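Local coordinates for peptidase S15/CocE/NonD (Thaumarchaeota archaeon SCGC AB-539-E09, PDB 4PF1), which is an aminopeptidase with an alpha/beta-hydrolase fold, probably cleaving residues from peptide N-termini by a serine-peptidase mechanism, at residues 499-511 against 523-536. Numbering follows the deposited sequence.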
ATOM      1  N   SER A 499      36.255 -21.574  23.687  1.00 15.27           N
ATOM      2  CA  SER A 499      37.321 -22.144  22.844  1.00 14.95           C
ATOM      3  C   SER A 499      37.029 -21.988  21.339  1.00 18.59           C
ATOM      4  O   SER A 499      37.824 -22.432  20.504  1.00 17.53           O
ATOM      5  CB  SER A 499      37.581 -23.608  23.194  1.00 17.16           C
ATOM      6  OG  SER A 499      36.401 -24.309  23.542  1.00 24.21           O
ATOM      7  N   ASP A 500      35.909 -21.328  21.003  1.00 15.89           N
ATOM      8  CA  ASP A 500      35.522 -20.996  19.627  1.00 15.35           C
ATOM      9  C   ASP A 500      34.606 -19.771  19.658  1.00 19.28           C
ATOM     10  O   ASP A 500      34.018 -19.481  20.701  1.00 18.24           O
ATOM     11  CB  ASP A 500      34.847 -22.190  18.910  1.00 16.92           C
ATOM     12  CG  ASP A 500      34.934 -22.146  17.382  1.00 25.37           C
ATOM     13  OD1 ASP A 500      35.228 -21.059  16.828  1.00 25.85           O
ATOM     14  OD2 ASP A 500      34.685 -23.188  16.745  1.00 28.14           O
ATOM     15  N   ALA A 501      34.545 -19.009  18.541  1.00 16.16           N
ATOM     16  CA  ALA A 501      33.726 -17.792  18.456  1.00 15.84           C
ATOM     17  C   ALA A 501      33.560 -17.317  17.038  1.00 18.96           C
ATOM     18  O   ALA A 501      34.461 -17.481  16.224  1.00 18.71           O
ATOM     19  CB  ALA A 501      34.354 -16.671  19.282  1.00 16.68           C
ATOM     20  N   ASP A 502      32.419 -16.683  16.758  1.00 15.08           N
ATOM     21  CA  ASP A 502      32.140 -15.994  15.502  1.00 14.54           C
ATOM     22  C   ASP A 502      32.239 -14.511  15.768  1.00 19.02           C
ATOM     23  O   ASP A 502      31.814 -14.061  16.835  1.00 18.67           O
ATOM     24  CB  ASP A 502      30.739 -16.348  14.968  1.00 15.86           C
ATOM     25  CG  ASP A 502      30.656 -17.649  14.199  1.00 23.02           C
ATOM     26  OD1 ASP A 502      31.718 -18.226  13.891  1.00 23.83           O
ATOM     27  OD2 ASP A 502      29.528 -18.096  13.917  1.00 26.65           O
ATOM     28  N   TRP A 503      32.828 -13.749  14.843  1.00 15.26           N
ATOM     29  CA  TRP A 503      32.939 -12.311  15.026  1.00 14.81           C
ATOM     30  C   TRP A 503      32.333 -11.596  13.826  1.00 18.03           C
ATOM     31  O   TRP A 503      32.821 -11.738  12.702  1.00 17.43           O
ATOM     32  CB  TRP A 503      34.399 -11.877  15.269  1.00 13.81           C
ATOM     33  CG  TRP A 503      35.050 -12.541  16.453  1.00 15.14           C
ATOM     34  CD1 TRP A 503      35.897 -13.609  16.429  1.00 18.33           C
ATOM     35  CD2 TRP A 503      34.884 -12.191  17.836  1.00 15.20           C
ATOM     36  NE1 TRP A 503      36.288 -13.935  17.707  1.00 18.00           N
ATOM     37  CE2 TRP A 503      35.679 -13.082  18.591  1.00 19.33           C
ATOM     38  CE3 TRP A 503      34.162 -11.188  18.510  1.00 16.44           C
ATOM     39  CZ2 TRP A 503      35.768 -13.009  19.989  1.00 19.00           C
ATOM     40  CZ3 TRP A 503      34.251 -11.114  19.895  1.00 18.19           C
ATOM     41  CH2 TRP A 503      35.034 -12.026  20.621  1.00 19.31           C
ATOM     42  N   VAL A 504      31.224 -10.882  14.065  1.00 14.15           N
ATOM     43  CA  VAL A 504      30.510 -10.108  13.047  1.00 13.41           C
ATOM     44  C   VAL A 504      30.945  -8.649  13.164  1.00 16.52           C
ATOM     45  O   VAL A 504      30.849  -8.070  14.248  1.00 16.87           O
ATOM     46  CB  VAL A 504      28.964 -10.247  13.184  1.00 16.90           C
ATOM     47  CG1 VAL A 504      28.235  -9.448  12.106  1.00 16.54           C
ATOM     48  CG2 VAL A 504      28.525 -11.705  13.168  1.00 16.58           C
ATOM     49  N   VAL A 505      31.444  -8.065  12.066  1.00 11.15           N
ATOM     50  CA  VAL A 505      31.853  -6.662  12.049  1.00 10.47           C
ATOM     51  C   VAL A 505      30.980  -5.928  11.036  1.00 12.55           C
ATOM     52  O   VAL A 505      30.906  -6.346   9.882  1.00 10.49           O
ATOM     53  CB  VAL A 505      33.376  -6.468  11.763  1.00 14.52           C
ATOM     54  CG1 VAL A 505      33.745  -4.983  11.728  1.00 14.12           C
ATOM     55  CG2 VAL A 505      34.233  -7.204  12.794  1.00 14.74           C
ATOM     56  N   LYS A 506      30.306  -4.846  11.475  1.00  9.52           N
ATOM     57  CA  LYS A 506      29.442  -4.049  10.597  1.00  9.12           C
ATOM     58  C   LYS A 506      29.909  -2.606  10.500  1.00 13.47           C
ATOM     59  O   LYS A 506      30.195  -1.988  11.530  1.00 13.87           O
ATOM     60  CB  LYS A 506      27.990  -4.041  11.097  1.00 10.39           C
ATOM     61  CG  LYS A 506      27.383  -5.379  11.450  1.00 13.71           C
ATOM     62  CD  LYS A 506      25.962  -5.142  11.925  1.00 17.37           C
ATOM     63  CE  LYS A 506      25.430  -6.265  12.751  1.00 20.97           C
ATOM     64  NZ  LYS A 506      24.267  -5.830  13.573  1.00 23.97           N
ATOM     65  N   ILE A 507      29.931  -2.047   9.276  1.00  9.66           N
ATOM     66  CA  ILE A 507      30.192  -0.620   9.048  1.00 10.10           C
ATOM     67  C   ILE A 507      28.847   0.004   8.714  1.00 13.92           C
ATOM     68  O   ILE A 507      28.124  -0.515   7.860  1.00 13.21           O
ATOM     69  CB  ILE A 507      31.275  -0.344   7.958  1.00 13.31           C
ATOM     70  CG1 ILE A 507      32.673  -0.740   8.466  1.00 14.21           C
ATOM     71  CG2 ILE A 507      31.248   1.141   7.500  1.00 13.36           C
ATOM     72  CD1 ILE A 507      33.684  -0.840   7.408  1.00 21.60           C
ATOM     73  N   ILE A 508      28.489   1.077   9.410  1.00 10.93           N
ATOM     74  CA  ILE A 508      27.182   1.696   9.258  1.00 10.65           C
ATOM     75  C   ILE A 508      27.294   3.206   9.020  1.00 14.57           C
ATOM     76  O   ILE A 508      28.147   3.876   9.614  1.00 13.11           O
ATOM     77  CB  ILE A 508      26.338   1.377  10.538  1.00 13.52           C
ATOM     78  CG1 ILE A 508      25.850  -0.091  10.549  1.00 13.95           C
ATOM     79  CG2 ILE A 508      25.177   2.352  10.751  1.00 13.54           C
ATOM     80  CD1 ILE A 508      25.997  -0.778  11.899  1.00 19.82           C
ATOM     81  N   ASP A 509      26.403   3.734   8.165  1.00 11.17           N
ATOM     82  CA  ASP A 509      26.245   5.159   7.967  1.00 10.83           C
ATOM     83  C   ASP A 509      25.015   5.577   8.763  1.00 14.72           C
ATOM     84  O   ASP A 509      23.900   5.186   8.413  1.00 14.21           O
ATOM     85  CB  ASP A 509      26.104   5.514   6.468  1.00 11.92           C
ATOM     86  CG  ASP A 509      25.918   7.007   6.184  1.00 14.85           C
ATOM     87  OD1 ASP A 509      25.233   7.684   6.979  1.00 14.04           O
ATOM     88  OD2 ASP A 509      26.411   7.477   5.145  1.00 18.71           O
ATOM     89  N   VAL A 510      25.217   6.312   9.862  1.00 11.72           N
ATOM     90  CA  VAL A 510      24.115   6.805  10.691  1.00 11.56           C
ATOM     91  C   VAL A 510      23.605   8.105  10.080  1.00 16.27           C
ATOM     92  O   VAL A 510      24.334   9.096  10.045  1.00 16.40           O
ATOM     93  CB  VAL A 510      24.504   6.994  12.187  1.00 14.93           C
ATOM     94  CG1 VAL A 510      23.280   7.333  13.034  1.00 14.59           C
ATOM     95  CG2 VAL A 510      25.207   5.764  12.734  1.00 14.40           C
ATOM     96  N   TRP A 511      22.364   8.096   9.591  1.00 13.03           N
ATOM     97  CA  TRP A 511      21.738   9.265   8.983  1.00 13.48           C
ATOM     98  C   TRP A 511      21.505  10.347  10.061  1.00 17.88           C
ATOM     99  O   TRP A 511      21.446  10.005  11.247  1.00 18.22           O
ATOM    100  CB  TRP A 511      20.430   8.857   8.280  1.00 12.18           C
ATOM    101  CG  TRP A 511      20.650   8.144   6.969  1.00 13.29           C
ATOM    102  CD1 TRP A 511      21.416   7.032   6.755  1.00 15.90           C
ATOM    103  CD2 TRP A 511      20.094   8.499   5.696  1.00 13.38           C
ATOM    104  NE1 TRP A 511      21.370   6.673   5.431  1.00 15.07           N
ATOM    105  CE2 TRP A 511      20.568   7.557   4.755  1.00 16.94           C
ATOM    106  CE3 TRP A 511      19.233   9.522   5.256  1.00 15.16           C
ATOM    107  CZ2 TRP A 511      20.209   7.603   3.399  1.00 16.48           C
ATOM    108  CZ3 TRP A 511      18.878   9.567   3.913  1.00 16.75           C
ATOM    109  CH2 TRP A 511      19.360   8.615   3.003  1.00 17.14           C
ATOM    110  N   GLY A 523      17.815   9.229  12.057  1.00 13.99           N
ATOM    111  CA  GLY A 523      18.475   8.306  12.977  1.00 13.26           C
ATOM    112  C   GLY A 523      18.826   6.954  12.387  1.00 16.38           C
ATOM    113  O   GLY A 523      19.505   6.154  13.035  1.00 15.77           O
ATOM    114  N   TYR A 524      18.369   6.697  11.146  1.00 13.27           N
ATOM    115  CA  TYR A 524      18.547   5.457  10.388  1.00 12.88           C
ATOM    116  C   TYR A 524      20.014   4.986  10.398  1.00 16.16           C
ATOM    117  O   TYR A 524      20.920   5.716   9.985  1.00 15.72           O
ATOM    118  CB  TYR A 524      18.004   5.674   8.954  1.00 14.20           C
ATOM    119  CG  TYR A 524      18.296   4.625   7.897  1.00 15.85           C
ATOM    120  CD1 TYR A 524      18.168   3.265   8.179  1.00 17.45           C
ATOM    121  CD2 TYR A 524      18.517   4.992   6.572  1.00 16.75           C
ATOM    122  CE1 TYR A 524      18.363   2.299   7.190  1.00 18.00           C
ATOM    123  CE2 TYR A 524      18.690   4.037   5.572  1.00 17.28           C
ATOM    124  CZ  TYR A 524      18.620   2.691   5.885  1.00 24.19           C
ATOM    125  OH  TYR A 524      18.811   1.760   4.891  1.00 21.48           O
ATOM    126  N   GLN A 525      20.232   3.787  10.957  1.00 11.96           N
ATOM    127  CA  GLN A 525      21.542   3.149  11.051  1.00 11.43           C
ATOM    128  C   GLN A 525      21.716   2.211   9.855  1.00 14.72           C
ATOM    129  O   GLN A 525      21.610   0.986   9.982  1.00 13.81           O
ATOM    130  CB  GLN A 525      21.695   2.403  12.389  1.00 12.39           C
ATOM    131  CG  GLN A 525      21.916   3.335  13.580  1.00 18.68           C
ATOM    132  CD  GLN A 525      22.146   2.594  14.877  1.00 24.18           C
ATOM    133  OE1 GLN A 525      22.485   1.411  14.899  1.00 16.52           O
ATOM    134  NE2 GLN A 525      22.020   3.297  15.994  1.00 13.67           N
ATOM    135  N   GLN A 526      21.925   2.812   8.678  1.00 10.72           N
ATOM    136  CA  GLN A 526      22.051   2.109   7.407  1.00  9.93           C
ATOM    137  C   GLN A 526      23.318   1.270   7.349  1.00 13.74           C
ATOM    138  O   GLN A 526      24.419   1.827   7.308  1.00 13.16           O
ATOM    139  CB  GLN A 526      22.046   3.122   6.251  1.00 11.07           C
ATOM    140  CG  GLN A 526      22.089   2.482   4.860  1.00 16.65           C
ATOM    141  CD  GLN A 526      22.992   3.237   3.920  1.00 26.82           C
ATOM    142  OE1 GLN A 526      22.904   4.468   3.774  1.00 20.60           O
ATOM    143  NE2 GLN A 526      23.878   2.512   3.256  1.00 13.56           N
ATOM    144  N   MET A 527      23.166  -0.068   7.277  1.00 10.82           N
ATOM    145  CA  MET A 527      24.312  -0.956   7.115  1.00 10.53           C
ATOM    146  C   MET A 527      24.937  -0.690   5.744  1.00 14.28           C
ATOM    147  O   MET A 527      24.206  -0.458   4.773  1.00 13.70           O
ATOM    148  CB  MET A 527      23.912  -2.425   7.280  1.00 12.30           C
ATOM    149  CG  MET A 527      25.101  -3.327   7.581  1.00 15.72           C
ATOM    150  SD  MET A 527      24.635  -4.868   8.394  1.00 19.26           S
ATOM    151  CE  MET A 527      23.915  -5.764   6.995  1.00 15.28           C
ATOM    152  N   LEU A 528      26.275  -0.637   5.681  1.00 10.58           N
ATOM    153  CA  LEU A 528      26.988  -0.279   4.455  1.00 10.55           C
ATOM    154  C   LEU A 528      27.953  -1.385   4.001  1.00 14.87           C
ATOM    155  O   LEU A 528      28.036  -1.674   2.807  1.00 13.97           O
ATOM    156  CB  LEU A 528      27.743   1.046   4.685  1.00 10.76           C
ATOM    157  CG  LEU A 528      28.444   1.663   3.484  1.00 15.57           C
ATOM    158  CD1 LEU A 528      27.450   2.352   2.555  1.00 15.34           C
ATOM    159  CD2 LEU A 528      29.500   2.635   3.930  1.00 18.03           C
ATOM    160  N   SER A 529      28.691  -1.976   4.947  1.00 11.79           N
ATOM    161  CA  SER A 529      29.635  -3.062   4.683  1.00 11.76           C
ATOM    162  C   SER A 529      29.767  -3.902   5.930  1.00 16.70           C
ATOM    163  O   SER A 529      30.128  -3.379   6.980  1.00 16.41           O
ATOM    164  CB  SER A 529      30.991  -2.509   4.252  1.00 15.28           C
ATOM    165  OG  SER A 529      31.945  -3.543   4.081  1.00 22.65           O
ATOM    166  N   ALA A 530      29.425  -5.192   5.839  1.00 14.28           N
ATOM    167  CA  ALA A 530      29.464  -6.078   6.995  1.00 14.23           C
ATOM    168  C   ALA A 530      29.798  -7.511   6.611  1.00 17.76           C
ATOM    169  O   ALA A 530      29.378  -7.983   5.553  1.00 17.32           O
ATOM    170  CB  ALA A 530      28.125  -6.043   7.717  1.00 14.77           C
ATOM    171  N   ASP A 531      30.537  -8.212   7.481  1.00 13.88           N
ATOM    172  CA  ASP A 531      30.848  -9.621   7.276  1.00 13.54           C
ATOM    173  C   ASP A 531      31.113 -10.337   8.597  1.00 15.57           C
ATOM    174  O   ASP A 531      31.110  -9.712   9.661  1.00 14.65           O
ATOM    175  CB  ASP A 531      32.008  -9.831   6.284  1.00 15.84           C
ATOM    176  CG  ASP A 531      31.694 -10.916   5.260  1.00 23.23           C
ATOM    177  OD1 ASP A 531      31.049 -11.924   5.638  1.00 23.85           O
ATOM    178  OD2 ASP A 531      32.052 -10.738   4.080  1.00 24.99           O
ATOM    179  N   ILE A 532      31.287 -11.660   8.523  1.00 11.68           N
ATOM    180  CA  ILE A 532      31.474 -12.540   9.678  1.00 10.99           C
ATOM    181  C   ILE A 532      32.731 -13.398   9.496  1.00 15.02           C
ATOM    182  O   ILE A 532      33.068 -13.786   8.374  1.00 14.40           O
ATOM    183  CB  ILE A 532      30.188 -13.417   9.878  1.00 13.35           C
ATOM    184  CG1 ILE A 532      30.302 -14.372  11.103  1.00 13.28           C
ATOM    185  CG2 ILE A 532      29.801 -14.169   8.589  1.00 13.10           C
ATOM    186  CD1 ILE A 532      28.980 -15.050  11.536  1.00 11.94           C
ATOM    187  N   PHE A 533      33.413 -13.699  10.607  1.00 12.36           N
ATOM    188  CA  PHE A 533      34.592 -14.551  10.605  1.00 12.66           C
ATOM    189  C   PHE A 533      34.409 -15.673  11.624  1.00 16.88           C
ATOM    190  O   PHE A 533      34.129 -15.398  12.792  1.00 16.39           O
ATOM    191  CB  PHE A 533      35.861 -13.725  10.919  1.00 14.89           C
ATOM    192  CG  PHE A 533      37.169 -14.441  10.654  1.00 17.37           C
ATOM    193  CD1 PHE A 533      37.617 -15.449  11.503  1.00 21.23           C
ATOM    194  CD2 PHE A 533      37.976 -14.073   9.585  1.00 19.86           C
ATOM    195  CE1 PHE A 533      38.817 -16.117  11.250  1.00 22.81           C
ATOM    196  CE2 PHE A 533      39.189 -14.723   9.348  1.00 23.40           C
ATOM    197  CZ  PHE A 533      39.600 -15.746  10.179  1.00 22.02           C
ATOM    198  N   ARG A 534      34.581 -16.936  11.194  1.00 14.41           N
ATOM    199  CA  ARG A 534      34.504 -18.078  12.109  1.00 14.30           C
ATOM    200  C   ARG A 534      35.882 -18.268  12.744  1.00 18.72           C
ATOM    201  O   ARG A 534      36.837 -18.648  12.060  1.00 18.72           O
ATOM    202  CB  ARG A 534      34.006 -19.346  11.394  1.00 13.45           C
ATOM    203  CG  ARG A 534      33.672 -20.487  12.355  1.00 18.76           C
ATOM    204  CD  ARG A 534      32.440 -21.248  11.924  1.00 20.58           C
ATOM    205  NE  ARG A 534      31.206 -20.596  12.368  1.00 19.11           N
ATOM    206  CZ  ARG A 534      29.986 -21.042  12.085  1.00 27.70           C
ATOM    207  NH1 ARG A 534      29.824 -22.131  11.343  1.00 10.77           N
ATOM    208  NH2 ARG A 534      28.917 -20.394  12.530  1.00 13.92           N
ATOM    209  N   GLY A 535      35.966 -17.923  14.033  1.00 15.25           N
ATOM    210  CA  GLY A 535      37.186 -17.892  14.841  1.00 15.45           C
ATOM    211  C   GLY A 535      38.095 -19.102  14.822  1.00 19.52           C
ATOM    212  O   GLY A 535      39.303 -18.956  15.025  1.00 19.29           O
ATOM    213  N   ARG A 536      37.537 -20.305  14.589  1.00 16.13           N
ATOM    214  CA  ARG A 536      38.322 -21.547  14.531  1.00 16.54           C
ATOM    215  C   ARG A 536      39.336 -21.533  13.346  1.00 20.84           C
ATOM    216  O   ARG A 536      40.283 -22.320  13.350  1.00 20.38           O
ATOM    217  CB  ARG A 536      37.396 -22.780  14.447  1.00 15.86           C
ATOM    218  CG  ARG A 536      36.635 -22.890  13.123  1.00 20.25           C
ATOM    219  CD  ARG A 536      35.366 -23.712  13.221  1.00 20.23           C
ATOM    220  NE  ARG A 536      35.617 -25.150  13.118  1.00 21.65           N
ATOM    221  CZ  ARG A 536      35.547 -25.994  14.144  1.00 31.32           C
ATOM    222  NH1 ARG A 536      35.780 -27.285  13.963  1.00 14.25           N
ATOM    223  NH2 ARG A 536      35.236 -25.552  15.357  1.00 18.77           N
TER
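I507 O is gripped by two backbone amides, L528 N at 2.9 Å and, weakly, S529 N at 3.3 Å; with both residues facing I507, this is a classic beta bulge. It shifts the pairing of antiparallel strands 502-510 and 525-534 by one residue where the second strand turns a corner. Towards R536 lies a side-on salt bridge: R534 NE meets D502 OD1 at 2.9 Å and R534 NH2 meets D502 OD2 at 2.8 Å, each oxygen using its syn lone pair, with carboxylate and guanidinium only 4° from coplanar. Bends at chi2 and chi3 (-83°) fold R534 back onto its cross-strand neighbour; NH1 serves D585. A methionine here would probably leave the buried carboxylate of D502 without its charge partner and D585 without its salt bridge. Next along, R536 NH2 reaches D500 OD2 at 2.8 Å, nearly along the C-O axis. Beside D502, V504 CG2 packs on I532 CD1 at 3.7 Å. At the far end Y524 CD2 lies over one face of the W511 indole, whose NE1 bonds in plane to a lone pair of Q526 OE1 (3.2 Å). Within the C-terminal non-catalytic domain, 525-534 is an outermost strand of a four-stranded antiparallel sheet, while 502-510 is flanked on its other side by strand 571-577, where M573 touches I508 and V510.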